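Side-chain contacts in D-2-hydroxyacid dehydrogensase protein (Ketogulonicigenium vulgare, PDB 4LSW), which probably catalyses the reversible, NAD(P)-dependent oxidation of D-2-hydroxyacids to the corresponding 2-oxoacids: residues L83-C86 against R87-I91; A36-L39 against A40-D44; R59-I62 against E63-N67. One frame throughout, in Å; residues are numbered along the deposited sequence.

Contact 1. Residues L83-C86 against R87-I91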
loop_
_atom_site.group_PDB
_atom_site.type_symbol
_atom_site.label_atom_id
_atom_site.label_comp_id
_atom_site.label_asym_id
_atom_site.label_seq_id
_atom_site.Cartn_x
_atom_site.Cartn_y
_atom_site.Cartn_z
ATOM N N LEU A 83 18.215 -8.411 -2.413
ATOM C CA LEU A 83 18.074 -9.742 -1.840
ATOM C C LEU A 83 19.215 -10.678 -2.219
ATOM O O LEU A 83 19.622 -11.511 -1.413
ATOM C CB LEU A 83 16.734 -10.367 -2.231
ATOM C CG LEU A 83 15.454 -9.629 -1.839
ATOM C CD1 LEU A 83 14.244 -10.530 -2.071
ATOM C CD2 LEU A 83 15.516 -9.149 -0.395
ATOM N N ALA A 84 19.726 -10.545 -3.441
ATOM C CA ALA A 84 20.845 -11.370 -3.886
ATOM C C ALA A 84 22.080 -11.122 -3.018
ATOM O O ALA A 84 22.791 -12.056 -2.641
ATOM C CB ALA A 84 21.152 -11.118 -5.358
ATOM N N ALA A 85 22.330 -9.853 -2.705
ATOM C CA ALA A 85 23.440 -9.490 -1.839
ATOM C C ALA A 85 23.230 -10.086 -0.451
ATOM O O ALA A 85 24.168 -10.568 0.175
ATOM C CB ALA A 85 23.575 -7.971 -1.761
ATOM N N CYS A 86 21.991 -10.055 0.023
ATOM C CA CYS A 86 21.681 -10.621 1.325
ATOM C C CYS A 86 21.934 -12.122 1.357
ATOM O O CYS A 86 22.598 -12.621 2.259
ATOM C CB CYS A 86 20.234 -10.320 1.720
ATOM S SG CYS A 86 19.945 -8.587 2.149
ATOM N N ARG A 87 21.409 -12.834 0.366
ATOM C CA ARG A 87 21.529 -14.285 0.352
ATOM C C ARG A 87 22.963 -14.764 0.153
ATOM O O ARG A 87 23.340 -15.818 0.662
ATOM C CB ARG A 87 20.593 -14.891 -0.688
ATOM C CG ARG A 87 19.128 -14.750 -0.306
ATOM C CD ARG A 87 18.243 -15.611 -1.182
ATOM N NE ARG A 87 16.830 -15.481 -0.837
ATOM C CZ ARG A 87 15.972 -14.692 -1.475
ATOM N NH1 ARG A 87 16.379 -13.957 -2.501
ATOM N NH2 ARG A 87 14.701 -14.645 -1.091
ATOM N N GLU A 88 23.761 -13.989 -0.579
ATOM C CA GLU A 88 25.185 -14.285 -0.724
ATOM C C GLU A 88 25.876 -14.274 0.630
ATOM O O GLU A 88 26.826 -15.023 0.857
ATOM C CB GLU A 88 25.875 -13.244 -1.612
ATOM C CG GLU A 88 25.589 -13.333 -3.096
ATOM C CD GLU A 88 26.072 -12.102 -3.846
ATOM O OE1 GLU A 88 26.722 -11.235 -3.220
ATOM O OE2 GLU A 88 25.789 -11.995 -5.057
ATOM N N ARG A 89 25.395 -13.414 1.527
ATOM C CA ARG A 89 26.107 -13.103 2.765
ATOM C C ARG A 89 25.503 -13.683 4.036
ATOM O O ARG A 89 26.058 -13.517 5.121
ATOM C CB ARG A 89 26.234 -11.585 2.905
ATOM C CG ARG A 89 27.062 -10.980 1.806
ATOM C CD ARG A 89 27.130 -9.479 1.903
ATOM N NE ARG A 89 28.310 -8.985 1.208
ATOM C CZ ARG A 89 28.440 -8.963 -0.114
ATOM N NH1 ARG A 89 27.454 -9.395 -0.896
ATOM N NH2 ARG A 89 29.558 -8.505 -0.658
ATOM N N GLY A 90 24.368 -14.362 3.909
ATOM C CA GLY A 90 23.711 -14.912 5.075
ATOM C C GLY A 90 22.955 -13.850 5.847
ATOM O O GLY A 90 22.619 -14.042 7.007
ATOM N N ILE A 91 22.676 -12.727 5.193
ATOM C CA ILE A 91 21.926 -11.656 5.840
ATOM C C ILE A 91 20.428 -11.965 5.795
ATOM O O ILE A 91 19.890 -12.308 4.739
ATOM C CB ILE A 91 22.213 -10.297 5.186
ATOM C CG1 ILE A 91 23.689 -9.939 5.363
ATOM C CG2 ILE A 91 21.322 -9.200 5.766
ATOM C CD1 ILE A 91 24.165 -8.891 4.392
#
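R87 N donates to L83 O at 2.8 Å, and the bond is fairly straight (163°). E88 N makes the next such helical bond, to A84 O. C86 O is held by two donors. I91 N reaches it at 2.9 Å, and R89 N comes from the opposite face of its carbonyl plane, at 3.0 Å. Among the side chains, E88 OE1 forms a salt bridge with R89 NH1 at 3.1 Å. E88 OE1 also pairs with R59 of helix 59-63, so two arginines share this carboxylate oxygen. The R89 guanidinium turns its edge to A85 O, which lies in its plane.

Outside this polar group, L83 and R87 run side by side and point the same way. The R87 chain is extended from CG to NE, which carries NH1 along to L83 CB at 3.6 Å. On the buried side, C86 SG packs on I91 CG2 at 3.9 Å. Both side chains also touch I71 of strand 70-74.

The backbone bond from I91 to C86, the positive phi of G90 and the apolar C86-I91 pair resemble a Schellman motif. It ends the helix of the beta-alpha-beta unit formed by strand 70-74, helix 83-89 and strand 92-94.

Contact 2. Residues A36-L39 against A40-D44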
loop_
_atom_site.group_PDB
_atom_site.type_symbol
_atom_site.label_atom_id
_atom_site.label_comp_id
_atom_site.label_asym_id
_atom_site.label_seq_id
_atom_site.Cartn_x
_atom_site.Cartn_y
_atom_site.Cartn_z
ATOM N N ALA A 36 30.108 8.640 2.933
ATOM C CA ALA A 36 31.305 7.808 2.987
ATOM C C ALA A 36 32.016 7.921 4.329
ATOM O O ALA A 36 32.536 6.929 4.841
ATOM C CB ALA A 36 32.263 8.142 1.837
ATOM N N ALA A 37 32.045 9.121 4.900
ATOM C CA ALA A 37 32.712 9.310 6.184
ATOM C C ALA A 37 32.041 8.504 7.289
ATOM O O ALA A 37 32.721 7.843 8.078
ATOM C CB ALA A 37 32.782 10.787 6.555
ATOM N N MET A 38 30.712 8.540 7.337
ATOM C CA MET A 38 30.003 7.779 8.359
ATOM C C MET A 38 30.202 6.283 8.163
ATOM O O MET A 38 30.453 5.562 9.128
ATOM C CB MET A 38 28.508 8.107 8.409
ATOM C CG MET A 38 27.729 7.166 9.339
ATOM S SD MET A 38 26.032 7.661 9.709
ATOM C CE MET A 38 26.265 8.908 10.969
ATOM N N LEU A 39 30.112 5.825 6.915
ATOM C CA LEU A 39 30.306 4.412 6.621
ATOM C C LEU A 39 31.729 3.953 6.957
ATOM O O LEU A 39 31.924 2.844 7.455
ATOM C CB LEU A 39 29.944 4.087 5.167
ATOM C CG LEU A 39 28.458 4.208 4.822
ATOM C CD1 LEU A 39 28.220 3.848 3.366
ATOM C CD2 LEU A 39 27.597 3.332 5.736
ATOM N N ALA A 40 32.725 4.795 6.694
ATOM C CA ALA A 40 34.095 4.452 7.079
ATOM C C ALA A 40 34.206 4.337 8.597
ATOM O O ALA A 40 34.825 3.407 9.127
ATOM C CB ALA A 40 35.071 5.487 6.554
ATOM N N ASN A 41 33.600 5.288 9.296
ATOM C CA ASN A 41 33.663 5.309 10.748
ATOM C C ASN A 41 32.980 4.129 11.424
ATOM O O ASN A 41 33.533 3.537 12.345
ATOM C CB ASN A 41 33.066 6.603 11.294
ATOM C CG ASN A 41 33.927 7.807 11.008
ATOM O OD1 ASN A 41 35.089 7.677 10.633
ATOM N ND2 ASN A 41 33.358 8.994 11.186
ATOM N N VAL A 42 31.770 3.794 10.979
ATOM C CA VAL A 42 30.954 2.840 11.729
ATOM C C VAL A 42 30.545 1.582 10.966
ATOM O O VAL A 42 29.964 0.676 11.554
ATOM C CB VAL A 42 29.661 3.492 12.284
ATOM C CG1 VAL A 42 29.991 4.711 13.136
ATOM C CG2 VAL A 42 28.694 3.836 11.138
ATOM N N GLY A 43 30.835 1.527 9.670
ATOM C CA GLY A 43 30.461 0.383 8.858
ATOM C C GLY A 43 30.780 -0.973 9.468
ATOM O O GLY A 43 29.927 -1.869 9.494
ATOM N N ASP A 44 31.999 -1.122 9.979
ATOM C CA ASP A 44 32.430 -2.376 10.585
ATOM C C ASP A 44 31.599 -2.764 11.797
ATOM O O ASP A 44 31.523 -3.941 12.156
ATOM C CB ASP A 44 33.889 -2.278 11.032
ATOM C CG ASP A 44 34.857 -2.410 9.890
ATOM O OD1 ASP A 44 34.439 -2.851 8.795
ATOM O OD2 ASP A 44 36.048 -2.081 10.096
#
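M38 and V42 meet one helical turn apart, CG of M38 against CG2 of V42 at 3.9 Å. Their side chains cross at a slant. The V42 methyl CG2 also sits close to the backbone, 3.2 Å from M38 O. Its first torsion explains this: with chi1 at -56°, CG2 falls between the backbone N and the carbonyl carbon and is turned back over the preceding turn. M38 CG lies opposite its own backbone N (chi1 172°), and its chain bends only at the last torsion, where CE turns off. N41 lies along the exposed side. Its CG is 3.2 Å from A37 O, but its amide makes no bond to that oxygen.

The next shell is the backbone that sets these positions. A40 N bonds to A36 O at 2.8 Å, and N41 N bonds to A37 O at 3.0 Å. V42 N bonds to M38 O at 2.9 Å. The last bond of the series, G43 N to L39 O, is more bent (138°). At the start of the helix, A37 N donates a hydrogen bond to D34 OD1.

The segment belongs to helix 35-42, which lies at the surface between strands 25-28 and 48-52 in chain order. M38 packs on L29, just after strand 25-28. L39 packs on L61 of helix 59-63 and on A64 just beyond it. D44 touches P66, and its carbonyl accepts a hydrogen bond from N67, so the turn after the helix lies against the loop that leads to strand 70-74.

Contact 3. Residues R59-I62 against E63-N67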
loop_
_atom_site.group_PDB
_atom_site.type_symbol
_atom_site.label_atom_id
_atom_site.label_comp_id
_atom_site.label_asym_id
_atom_site.label_seq_id
_atom_site.Cartn_x
_atom_site.Cartn_y
_atom_site.Cartn_z
ATOM N N ARG A 59 23.475 -3.052 -2.574
ATOM C CA ARG A 59 24.654 -3.904 -2.484
ATOM C C ARG A 59 25.855 -3.151 -1.915
ATOM O O ARG A 59 26.567 -3.668 -1.068
ATOM C CB ARG A 59 24.997 -4.491 -3.858
ATOM C CG ARG A 59 26.287 -5.293 -3.860
ATOM C CD ARG A 59 26.542 -5.975 -5.200
ATOM N NE ARG A 59 25.573 -7.032 -5.482
ATOM C CZ ARG A 59 25.707 -8.289 -5.081
ATOM N NH1 ARG A 59 26.765 -8.645 -4.364
ATOM N NH2 ARG A 59 24.782 -9.190 -5.387
ATOM N N ALA A 60 26.072 -1.921 -2.372
ATOM C CA ALA A 60 27.228 -1.159 -1.914
ATOM C C ALA A 60 27.121 -0.869 -0.418
ATOM O O ALA A 60 28.113 -0.918 0.304
ATOM C CB ALA A 60 27.386 0.121 -2.711
ATOM N N LEU A 61 25.912 -0.572 0.048
ATOM C CA LEU A 61 25.708 -0.330 1.469
ATOM C C LEU A 61 25.969 -1.599 2.281
ATOM O O LEU A 61 26.635 -1.570 3.320
ATOM C CB LEU A 61 24.294 0.172 1.723
ATOM C CG LEU A 61 24.005 0.344 3.207
ATOM C CD1 LEU A 61 24.933 1.406 3.792
ATOM C CD2 LEU A 61 22.545 0.687 3.449
ATOM N N ILE A 62 25.436 -2.714 1.799
ATOM C CA ILE A 62 25.663 -4.009 2.425
ATOM C C ILE A 62 27.158 -4.337 2.476
ATOM O O ILE A 62 27.655 -4.822 3.494
ATOM C CB ILE A 62 24.858 -5.102 1.688
ATOM C CG1 ILE A 62 23.365 -4.914 1.972
ATOM C CG2 ILE A 62 25.320 -6.485 2.098
ATOM C CD1 ILE A 62 22.442 -5.627 1.000
ATOM N N GLU A 63 27.875 -4.039 1.398
ATOM C CA GLU A 63 29.320 -4.273 1.346
ATOM C C GLU A 63 30.073 -3.415 2.361
ATOM O O GLU A 63 31.128 -3.812 2.868
ATOM C CB GLU A 63 29.870 -3.996 -0.059
ATOM C CG GLU A 63 29.409 -4.985 -1.125
ATOM C CD GLU A 63 29.746 -4.533 -2.539
ATOM O OE1 GLU A 63 29.448 -3.368 -2.888
ATOM O OE2 GLU A 63 30.304 -5.352 -3.297
ATOM N N ALA A 64 29.529 -2.238 2.654
ATOM C CA ALA A 64 30.164 -1.321 3.595
ATOM C C ALA A 64 29.918 -1.756 5.033
ATOM O O ALA A 64 30.505 -1.200 5.965
ATOM C CB ALA A 64 29.654 0.099 3.376
ATOM N N CYS A 65 29.036 -2.740 5.211
ATOM C CA CYS A 65 28.718 -3.266 6.533
ATOM C C CYS A 65 29.058 -4.755 6.589
ATOM O O CYS A 65 28.171 -5.604 6.575
ATOM C CB CYS A 65 27.232 -3.049 6.862
ATOM S SG CYS A 65 26.691 -1.313 6.853
ATOM N N PRO A 66 30.356 -5.078 6.677
ATOM C CA PRO A 66 30.806 -6.465 6.504
ATOM C C PRO A 66 30.335 -7.419 7.594
ATOM O O PRO A 66 30.384 -8.635 7.390
ATOM C CB PRO A 66 32.338 -6.342 6.535
ATOM C CG PRO A 66 32.603 -5.071 7.281
ATOM C CD PRO A 66 31.483 -4.152 6.896
ATOM N N ASN A 67 29.890 -6.883 8.726
ATOM C CA ASN A 67 29.427 -7.701 9.829
ATOM C C ASN A 67 27.913 -7.623 10.004
ATOM O O ASN A 67 27.375 -8.027 11.029
ATOM C CB ASN A 67 30.161 -7.303 11.106
ATOM C CG ASN A 67 31.663 -7.497 10.987
ATOM O OD1 ASN A 67 32.130 -8.579 10.636
ATOM N ND2 ASN A 67 32.423 -6.436 11.242
HETATM O O HOH W 1 28.952 -7.438 -3.530
#
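The R59 and E63 side chains are brought across each other by different torsions. R59 has CG opposite its backbone N (chi1 175°) and bends at chi3. E63 has CG opposite its carbonyl carbon (chi1 -68°) and then runs extended. The chains cross, with R59 CG 3.8 Å from E63 CD, and the guanidinium and carboxylate planes are almost perpendicular (84°). The charged ends do not meet: R59 NH1 and E63 OE2 are 5.0 Å apart. One water joins them. It accepts from R59 NH1 in the guanidinium plane and donates to E63 OE2. The stronger partner of R59 is E88 on helix 83-89.

E63 CG also lies over the backbone, 3.1 Å from R59 O, and this oxygen accepts from E63 N at 2.8 Å. Beyond it the helical pattern fades. A64 N makes weak bonds to both A60 O and L61 O. C65 N reaches I62 O at 3.0 Å, well above its carbonyl plane.

Helix 59-63 is the crossover of a beta-alpha-beta unit with strands 48-52 and 70-74. I62 faces A85 and R89 of helix 83-89; helix 35-42 is the other neighbour. L61 and C65 also pack on L7 of strand 5-8.

From the N terminus the order is contact 2, contact 3, contact 1. Each closes turns within its own helix and the residues just after it. They follow in series, so none nests in or crosses another. Contact 3 stands between the others, with its centre about 10 Å from each. It joins contact 2 through L39 CD2 on L61 CD1, and through the loops after the two helices. It joins contact 1 through the R59-E88 salt bridge and through I62 against R89 and I91. Contacts 1 and 2 do not touch. Through the touches of contact 3, three helices are tied together in the domain built on the sheet with strands 5-8, 48-52 and 70-74.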